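Local coordinates for variant surface glycoprotein MITat 1.13 (Trypanosoma brucei, PDB 6Z8H), which probably forms part of the dense coat on the parasite's surface, whose periodic replacement with antigenically distinct versions lets the trypanosome evade host immunity, at residues A29-T32 against G36-S39; I116-G121 against G258-V263. One frame throughout, in Å; residues are numbered along the deposited sequence.

Contact 1. Residues A29-T32 against G36-S39. With MAN (alpha-D-mannopyranose), chain C; NAG (2-acetamido-2-deoxy-beta-D-glucopyranose), chain F.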
ATOM      1  N   ALA A  29      24.899  -9.173   8.016  1.00 40.32           N
ATOM      2  CA  ALA A  29      25.523  -9.415   6.717  1.00 38.19           C
ATOM      3  C   ALA A  29      24.512  -9.225   5.589  1.00 37.37           C
ATOM      4  O   ALA A  29      23.342  -9.589   5.734  1.00 36.95           O
ATOM      5  CB  ALA A  29      26.071 -10.839   6.649  1.00 38.93           C
ATOM      6  N   PRO A  30      24.942  -8.693   4.443  1.00 36.44           N
ATOM      7  CA  PRO A  30      23.997  -8.454   3.352  1.00 37.69           C
ATOM      8  C   PRO A  30      23.419  -9.758   2.819  1.00 38.12           C
ATOM      9  O   PRO A  30      24.007 -10.839   2.949  1.00 38.79           O
ATOM     10  CB  PRO A  30      24.844  -7.747   2.283  1.00 38.52           C
ATOM     11  CG  PRO A  30      26.034  -7.198   3.011  1.00 38.88           C
ATOM     12  CD  PRO A  30      26.268  -8.107   4.172  1.00 37.43           C
ATOM     13  N   CYS A  31      22.259  -9.632   2.179  1.00 37.23           N
ATOM     14  CA  CYS A  31      21.646 -10.766   1.511  1.00 37.99           C
ATOM     15  C   CYS A  31      22.459 -11.140   0.273  1.00 36.79           C
ATOM     16  O   CYS A  31      23.195 -10.323  -0.298  1.00 37.25           O
ATOM     17  CB  CYS A  31      20.202 -10.449   1.121  1.00 39.05           C
ATOM     18  SG  CYS A  31      19.950  -9.015  -0.016  1.00 41.86           S
ATOM     19  N   THR A  32      22.305 -12.391  -0.156  1.00 35.60           N
ATOM     20  CA  THR A  32      23.203 -12.967  -1.164  1.00 34.87           C
ATOM     21  C   THR A  32      22.512 -13.703  -2.304  1.00 34.86           C
ATOM     22  O   THR A  32      23.189 -14.061  -3.274  1.00 34.74           O
ATOM     23  CB  THR A  32      24.235 -13.923  -0.524  1.00 38.25           C
ATOM     24  OG1 THR A  32      23.563 -14.983   0.186  1.00 39.94           O
ATOM     25  CG2 THR A  32      25.142 -13.165   0.440  1.00 39.45           C
ATOM     26  N   GLY A  36      16.564 -14.628  -1.016  1.00 33.47           N
ATOM     27  CA  GLY A  36      16.869 -14.099   0.299  1.00 33.31           C
ATOM     28  C   GLY A  36      16.724 -12.593   0.363  1.00 33.30           C
ATOM     29  O   GLY A  36      16.202 -12.053   1.343  1.00 34.24           O
ATOM     30  N   CYS A  37      17.185 -11.884  -0.661  1.00 33.26           N
ATOM     31  CA  CYS A  37      17.053 -10.435  -0.667  1.00 33.93           C
ATOM     32  C   CYS A  37      15.584 -10.028  -0.667  1.00 32.43           C
ATOM     33  O   CYS A  37      15.176  -9.132   0.085  1.00 33.68           O
ATOM     34  CB  CYS A  37      17.738  -9.806  -1.872  1.00 36.57           C
ATOM     35  SG  CYS A  37      19.536  -9.887  -1.843  1.00 40.51           S
ATOM     36  N   LYS A  38      14.760 -10.722  -1.447  1.00 30.78           N
ATOM     37  CA  LYS A  38      13.348 -10.381  -1.522  1.00 30.52           C
ATOM     38  C   LYS A  38      12.676 -10.688  -0.203  1.00 31.13           C
ATOM     39  O   LYS A  38      11.910  -9.866   0.306  1.00 31.43           O
ATOM     40  CB  LYS A  38      12.676 -11.162  -2.653  1.00 30.39           C
ATOM     41  CG  LYS A  38      11.172 -10.922  -2.782  1.00 29.77           C
ATOM     42  CD  LYS A  38      10.555 -11.751  -3.924  1.00 29.32           C
ATOM     43  CE  LYS A  38       9.034 -11.632  -3.861  1.00 29.56           C
ATOM     44  NZ  LYS A  38       8.381 -12.465  -4.860  1.00 29.69           N
ATOM     45  N   SER A  39      12.937 -11.865   0.369  1.00 31.48           N
ATOM     46  CA  SER A  39      12.340 -12.237   1.646  1.00 32.84           C
ATOM     47  C   SER A  39      12.730 -11.255   2.737  1.00 33.07           C
ATOM     48  O   SER A  39      11.874 -10.803   3.513  1.00 33.29           O
ATOM     49  CB  SER A  39      12.748 -13.655   2.037  1.00 34.36           C
ATOM     50  OG  SER A  39      12.249 -13.949   3.327  1.00 36.44           O
TER
HETATM   51  C1  MAN C   2       9.803 -18.444   0.470  1.00 37.44           C
HETATM   52  C2  MAN C   2      10.083 -17.038  -0.090  1.00 37.40           C
HETATM   53  C3  MAN C   2      11.538 -16.770  -0.251  1.00 36.37           C
HETATM   54  C4  MAN C   2      12.345 -17.133   1.012  1.00 38.29           C
HETATM   55  C5  MAN C   2      12.025 -18.578   1.439  1.00 39.64           C
HETATM   56  C6  MAN C   2      12.691 -18.910   2.766  1.00 43.30           C
HETATM   57  O2  MAN C   2       9.674 -16.041   0.842  1.00 39.54           O
HETATM   58  O3  MAN C   2      11.797 -15.433  -0.613  1.00 36.24           O
HETATM   59  O4  MAN C   2      13.757 -17.054   0.732  1.00 39.06           O
HETATM   60  O5  MAN C   2      10.608 -18.722   1.606  1.00 37.38           O
HETATM   61  O6  MAN C   2      13.895 -18.107   2.856  1.00 45.85           O
HETATM   62  C1  NAG F 502       6.871 -17.196  -6.034  1.00 30.17           C
HETATM   63  C2  NAG F 502       8.113 -17.476  -5.185  1.00 28.21           C
HETATM   64  C3  NAG F 502       8.150 -18.950  -4.876  1.00 29.33           C
HETATM   65  C4  NAG F 502       6.861 -19.323  -4.189  1.00 31.05           C
HETATM   66  C5  NAG F 502       5.679 -18.911  -5.087  1.00 31.60           C
HETATM   67  C6  NAG F 502       4.312 -19.230  -4.554  1.00 33.02           C
HETATM   68  C7  NAG F 502       9.939 -15.903  -5.509  1.00 28.26           C
HETATM   69  C8  NAG F 502      11.111 -15.517  -6.326  1.00 29.72           C
HETATM   70  N2  NAG F 502       9.317 -16.980  -5.795  1.00 27.21           N
HETATM   71  O3  NAG F 502       9.295 -19.159  -4.061  1.00 29.75           O
HETATM   72  O4  NAG F 502       6.650 -20.710  -3.990  1.00 31.21           O
HETATM   73  O5  NAG F 502       5.744 -17.587  -5.342  1.00 30.81           O
HETATM   74  O6  NAG F 502       4.138 -18.647  -3.275  1.00 35.33           O
HETATM   75  O7  NAG F 502       9.564 -15.208  -4.654  1.00 30.31           O

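Contact 2. Residues I116-G121 against G258-V263. With NAG (2-acetamido-2-deoxy-beta-D-glucopyranose), chain E.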
ATOM      1  N   ILE A 116       9.431  -0.811  -2.131  1.00 25.83           N
ATOM      2  CA  ILE A 116       9.867  -2.165  -1.800  1.00 25.06           C
ATOM      3  C   ILE A 116       9.233  -3.185  -2.731  1.00 26.17           C
ATOM      4  O   ILE A 116       9.905  -4.127  -3.161  1.00 26.35           O
ATOM      5  CB  ILE A 116       9.583  -2.486  -0.319  1.00 26.38           C
ATOM      6  CG1 ILE A 116      10.636  -1.860   0.593  1.00 30.49           C
ATOM      7  CG2 ILE A 116       9.469  -3.990  -0.121  1.00 25.93           C
ATOM      8  CD1 ILE A 116      10.367  -2.028   2.048  1.00 33.79           C
ATOM      9  N   GLU A 117       7.942  -3.046  -3.041  1.00 26.71           N
ATOM     10  CA  GLU A 117       7.285  -4.009  -3.920  1.00 25.84           C
ATOM     11  C   GLU A 117       7.828  -3.929  -5.351  1.00 27.14           C
ATOM     12  O   GLU A 117       7.991  -4.965  -6.005  1.00 26.87           O
ATOM     13  CB  GLU A 117       5.761  -3.822  -3.881  1.00 27.50           C
ATOM     14  CG  GLU A 117       5.137  -4.229  -2.540  1.00 28.74           C
ATOM     15  CD  GLU A 117       5.129  -5.748  -2.295  1.00 32.22           C
ATOM     16  OE1 GLU A 117       5.754  -6.508  -3.069  1.00 34.99           O
ATOM     17  OE2 GLU A 117       4.477  -6.151  -1.300  1.00 36.64           O
ATOM     18  N   GLU A 118       8.185  -2.726  -5.835  1.00 25.86           N
ATOM     19  CA  GLU A 118       8.838  -2.621  -7.138  1.00 25.58           C
ATOM     20  C   GLU A 118      10.178  -3.345  -7.129  1.00 24.96           C
ATOM     21  O   GLU A 118      10.498  -4.077  -8.072  1.00 25.31           O
ATOM     22  CB  GLU A 118       9.012  -1.151  -7.542  1.00 26.62           C
ATOM     23  CG  GLU A 118       9.611  -1.002  -8.936  1.00 28.65           C
ATOM     24  CD  GLU A 118       9.661   0.414  -9.448  1.00 29.58           C
ATOM     25  OE1 GLU A 118       9.002   1.284  -8.857  1.00 32.79           O
ATOM     26  OE2 GLU A 118      10.329   0.695 -10.453  1.00 31.43           O
ATOM     27  N   ALA A 119      10.983  -3.158  -6.079  1.00 24.81           N
ATOM     28  CA  ALA A 119      12.262  -3.858  -6.004  1.00 25.86           C
ATOM     29  C   ALA A 119      12.070  -5.361  -5.911  1.00 25.58           C
ATOM     30  O   ALA A 119      12.844  -6.118  -6.506  1.00 25.81           O
ATOM     31  CB  ALA A 119      13.061  -3.333  -4.814  1.00 26.38           C
ATOM     32  N   ALA A 120      11.009  -5.805  -5.240  1.00 24.00           N
ATOM     33  CA  ALA A 120      10.704  -7.225  -5.112  1.00 24.12           C
ATOM     34  C   ALA A 120      10.388  -7.830  -6.466  1.00 24.92           C
ATOM     35  O   ALA A 120      10.806  -8.957  -6.759  1.00 26.19           O
ATOM     36  CB  ALA A 120       9.516  -7.404  -4.158  1.00 25.77           C
ATOM     37  N   GLY A 121       9.713  -7.076  -7.326  1.00 23.33           N
ATOM     38  CA  GLY A 121       9.480  -7.554  -8.680  1.00 23.34           C
ATOM     39  C   GLY A 121      10.782  -7.745  -9.444  1.00 24.29           C
ATOM     40  O   GLY A 121      10.970  -8.742 -10.167  1.00 24.51           O
ATOM     41  N   GLY A 258      19.530  -1.325 -10.721  1.00 31.45           N
ATOM     42  CA  GLY A 258      19.860   0.086 -10.636  1.00 32.23           C
ATOM     43  C   GLY A 258      19.811   0.535  -9.194  1.00 33.53           C
ATOM     44  O   GLY A 258      20.378  -0.098  -8.305  1.00 35.62           O
ATOM     45  N   SER A 259      19.110   1.632  -8.960  1.00 33.27           N
ATOM     46  CA  SER A 259      18.975   2.183  -7.622  1.00 33.13           C
ATOM     47  C   SER A 259      17.673   1.768  -6.945  1.00 31.38           C
ATOM     48  O   SER A 259      17.317   2.354  -5.920  1.00 32.09           O
ATOM     49  CB  SER A 259      19.129   3.700  -7.676  1.00 34.33           C
ATOM     50  OG  SER A 259      18.080   4.332  -8.377  1.00 35.79           O
ATOM     51  N   ASN A 260      16.961   0.779  -7.480  1.00 30.04           N
ATOM     52  CA  ASN A 260      15.641   0.447  -6.947  1.00 28.91           C
ATOM     53  C   ASN A 260      15.734  -0.044  -5.510  1.00 30.23           C
ATOM     54  O   ASN A 260      14.887   0.299  -4.675  1.00 30.48           O
ATOM     55  CB  ASN A 260      15.006  -0.673  -7.759  1.00 27.52           C
ATOM     56  CG  ASN A 260      14.353  -0.222  -9.065  1.00 27.45           C
ATOM     57  OD1 ASN A 260      13.836  -1.071  -9.796  1.00 25.88           O
ATOM     58  ND2 ASN A 260      14.390   1.069  -9.380  1.00 27.14           N
ATOM     59  N   ALA A 261      16.744  -0.863  -5.203  1.00 30.25           N
ATOM     60  CA  ALA A 261      16.854  -1.376  -3.844  1.00 30.16           C
ATOM     61  C   ALA A 261      17.354  -0.300  -2.892  1.00 30.71           C
ATOM     62  O   ALA A 261      16.932  -0.250  -1.736  1.00 32.08           O
ATOM     63  CB  ALA A 261      17.776  -2.586  -3.801  1.00 32.02           C
ATOM     64  N   THR A 262      18.228   0.588  -3.369  1.00 31.34           N
ATOM     65  CA  THR A 262      18.692   1.694  -2.544  1.00 32.69           C
ATOM     66  C   THR A 262      17.542   2.617  -2.191  1.00 31.63           C
ATOM     67  O   THR A 262      17.427   3.045  -1.045  1.00 31.81           O
ATOM     68  CB  THR A 262      19.775   2.472  -3.296  1.00 35.11           C
ATOM     69  OG1 THR A 262      20.817   1.584  -3.705  1.00 37.47           O
ATOM     70  CG2 THR A 262      20.332   3.601  -2.443  1.00 36.01           C
ATOM     71  N   VAL A 263      16.680   2.938  -3.159  1.00 31.85           N
ATOM     72  CA  VAL A 263      15.550   3.830  -2.917  1.00 32.26           C
ATOM     73  C   VAL A 263      14.546   3.195  -1.967  1.00 30.44           C
ATOM     74  O   VAL A 263      13.942   3.889  -1.141  1.00 31.46           O
ATOM     75  CB  VAL A 263      14.927   4.203  -4.273  1.00 32.76           C
ATOM     76  CG1 VAL A 263      13.581   4.777  -4.135  1.00 34.08           C
ATOM     77  CG2 VAL A 263      15.848   5.161  -5.037  1.00 32.87           C
TER
HETATM   78  C1  NAG E 501      13.592   1.515 -10.630  1.00 26.87           C
HETATM   79  C2  NAG E 501      12.984   2.979 -10.413  1.00 28.48           C
HETATM   80  C3  NAG E 501      12.329   3.506 -11.628  1.00 28.13           C
HETATM   81  C4  NAG E 501      13.248   3.343 -12.815  1.00 28.19           C
HETATM   82  C5  NAG E 501      13.711   1.908 -12.838  1.00 26.89           C
HETATM   83  C6  NAG E 501      14.617   1.633 -14.014  1.00 27.54           C
HETATM   84  C7  NAG E 501      12.245   3.853  -8.237  1.00 28.74           C
HETATM   85  C8  NAG E 501      11.261   3.665  -7.154  1.00 27.50           C
HETATM   86  N2  NAG E 501      12.120   2.959  -9.223  1.00 27.69           N
HETATM   87  O3  NAG E 501      12.048   4.874 -11.457  1.00 29.89           O
HETATM   88  O4  NAG E 501      12.350   3.573 -13.818  1.00 29.00           O
HETATM   89  O5  NAG E 501      14.445   1.634 -11.705  1.00 26.56           O
HETATM   90  O6  NAG E 501      14.687   0.251 -14.209  1.00 29.09           O
HETATM   91  O7  NAG E 501      12.998   4.748  -8.209  1.00 30.52           O

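Contact 1. Residues A29-T32 against G36-S39
Cys-31, in the loop ahead of helix 34-75, is tied by a disulfide to Cys-37 in the opening turns of that helix. The chain enters at Ala-29, whose O takes a hydrogen bond from NH1 of Arg-40, the residue just after Ser-39, and so fastens the incoming loop to the same helix. Pro-30 follows, and from Ala-29 to Cys-31 the backbone keeps an extended, polyproline-II-like course. At Cys-31 the side chain points at the helix with SG between the backbone N and the carbonyl carbon (chi1 60°). That rotation sets it against Cys-37 SG at 2.1 Å, and the bridge closes with a right-handed twist, chi3 98°. Around it the packing is local: Cys-31 CB lies 3.6 Å from Cys-37 CA and 4.2 Å from Gly-36 C, where the absence of a side chain leaves the helix backbone itself facing the cysteine. Ala-189, from a loop, touches both cysteines, and Tyr-123 of helix 78-129 adds to the cover over Cys-37. Thr-32 turns its side chain away from the helix and offers its backbone instead, N standing 4.1 Å from Cys-37 SG. On the helix, Lys-38 runs fully extended in another direction, and NZ donates to O7 of an N-acetylglucosamine at 3.0 Å. Ser-39 CB packs against mannose O3 at 3.3 Å, a van der Waals approach. The mannose is hydrogen-bonded to O of Cys-35, which is itself bridged to Cys-165, so two disulfides lie within the first turns of helix 34-75. The link between these segments is thus covalent and buried: the disulfide holds the loop to the helix start without a hydrogen bond between the two, and polar contacts are made instead to neighbouring residues and to the sugars alongside.

Contact 2. Residues I116-G121 against G258-V263
The helix carrying Ala-119 meets the first turn of helix 260-273 closely, with Ala-119 CA and Asn-260 CA 5.6 Å apart, an approach for which the small side chain of Ala-119 leaves room. Ala-119 CB points across the gap and rests 4.1 Å from Asn-260 O; it also comes within 4.4 Å of Ala-261 CA, so the methyl meets backbone atoms of the first turn, with Asn-260 CB beside them. Val-122 and Tyr-123, further along helix 78-129, extend the packing onto Asn-260 and Ala-261. Asn-260, Ala-261 and Thr-262 form an N-X-T sequon, and Asn-260 is the glycosylated asparagine: its ND2 is bonded to C1 of an N-acetylglucosamine. The sugar thus leaves from the very start of a helix, beside one of the long helices that form the elongated body of this A-type variant surface glycoprotein. Glu-118 reaches out to it along an extended chain, CG opposite the backbone N (chi1 -176°), and OE2 accepts the acetamido N2-H of the sugar at 3.1 Å through a bent bond, 140° at the hydrogen. Glu-118 OE2 and Asn-260 OD1, both acceptors, lie 4.0 Å apart with no bond between them; ND2 of Asn-124 of the second subunit hydrogen-bonds to Glu-118 OE2 and only weakly to Asn-260 OD1. Beyond the linkage, one turn along helix 260-273, Val-263 CG1 meets the acetyl methyl C8 at 4.0 Å.

Overall arrangement
The two contacts, with centres about 13 Å apart, are both largely buried. Contact 1 joins the preceding loop to the start of helix 34-75; contact 2 joins helix 78-129, the next in the chain, to the start of helix 260-273. They touch where Lys-38 CD packs on Ala-120 O. Contact 1 is short in sequence and fastened by a covalent sulfur bridge, whereas contact 2 joins regions 137 residues apart, mainly through the packing of Ala-119 on Asn-260 and Ala-261. Sugars border both, and in contact 2 one is attached to the segment itself. Glu-118 also forms a long, weak ion pair with Lys-38 of the second subunit, which at most relates the contacts across the dimer.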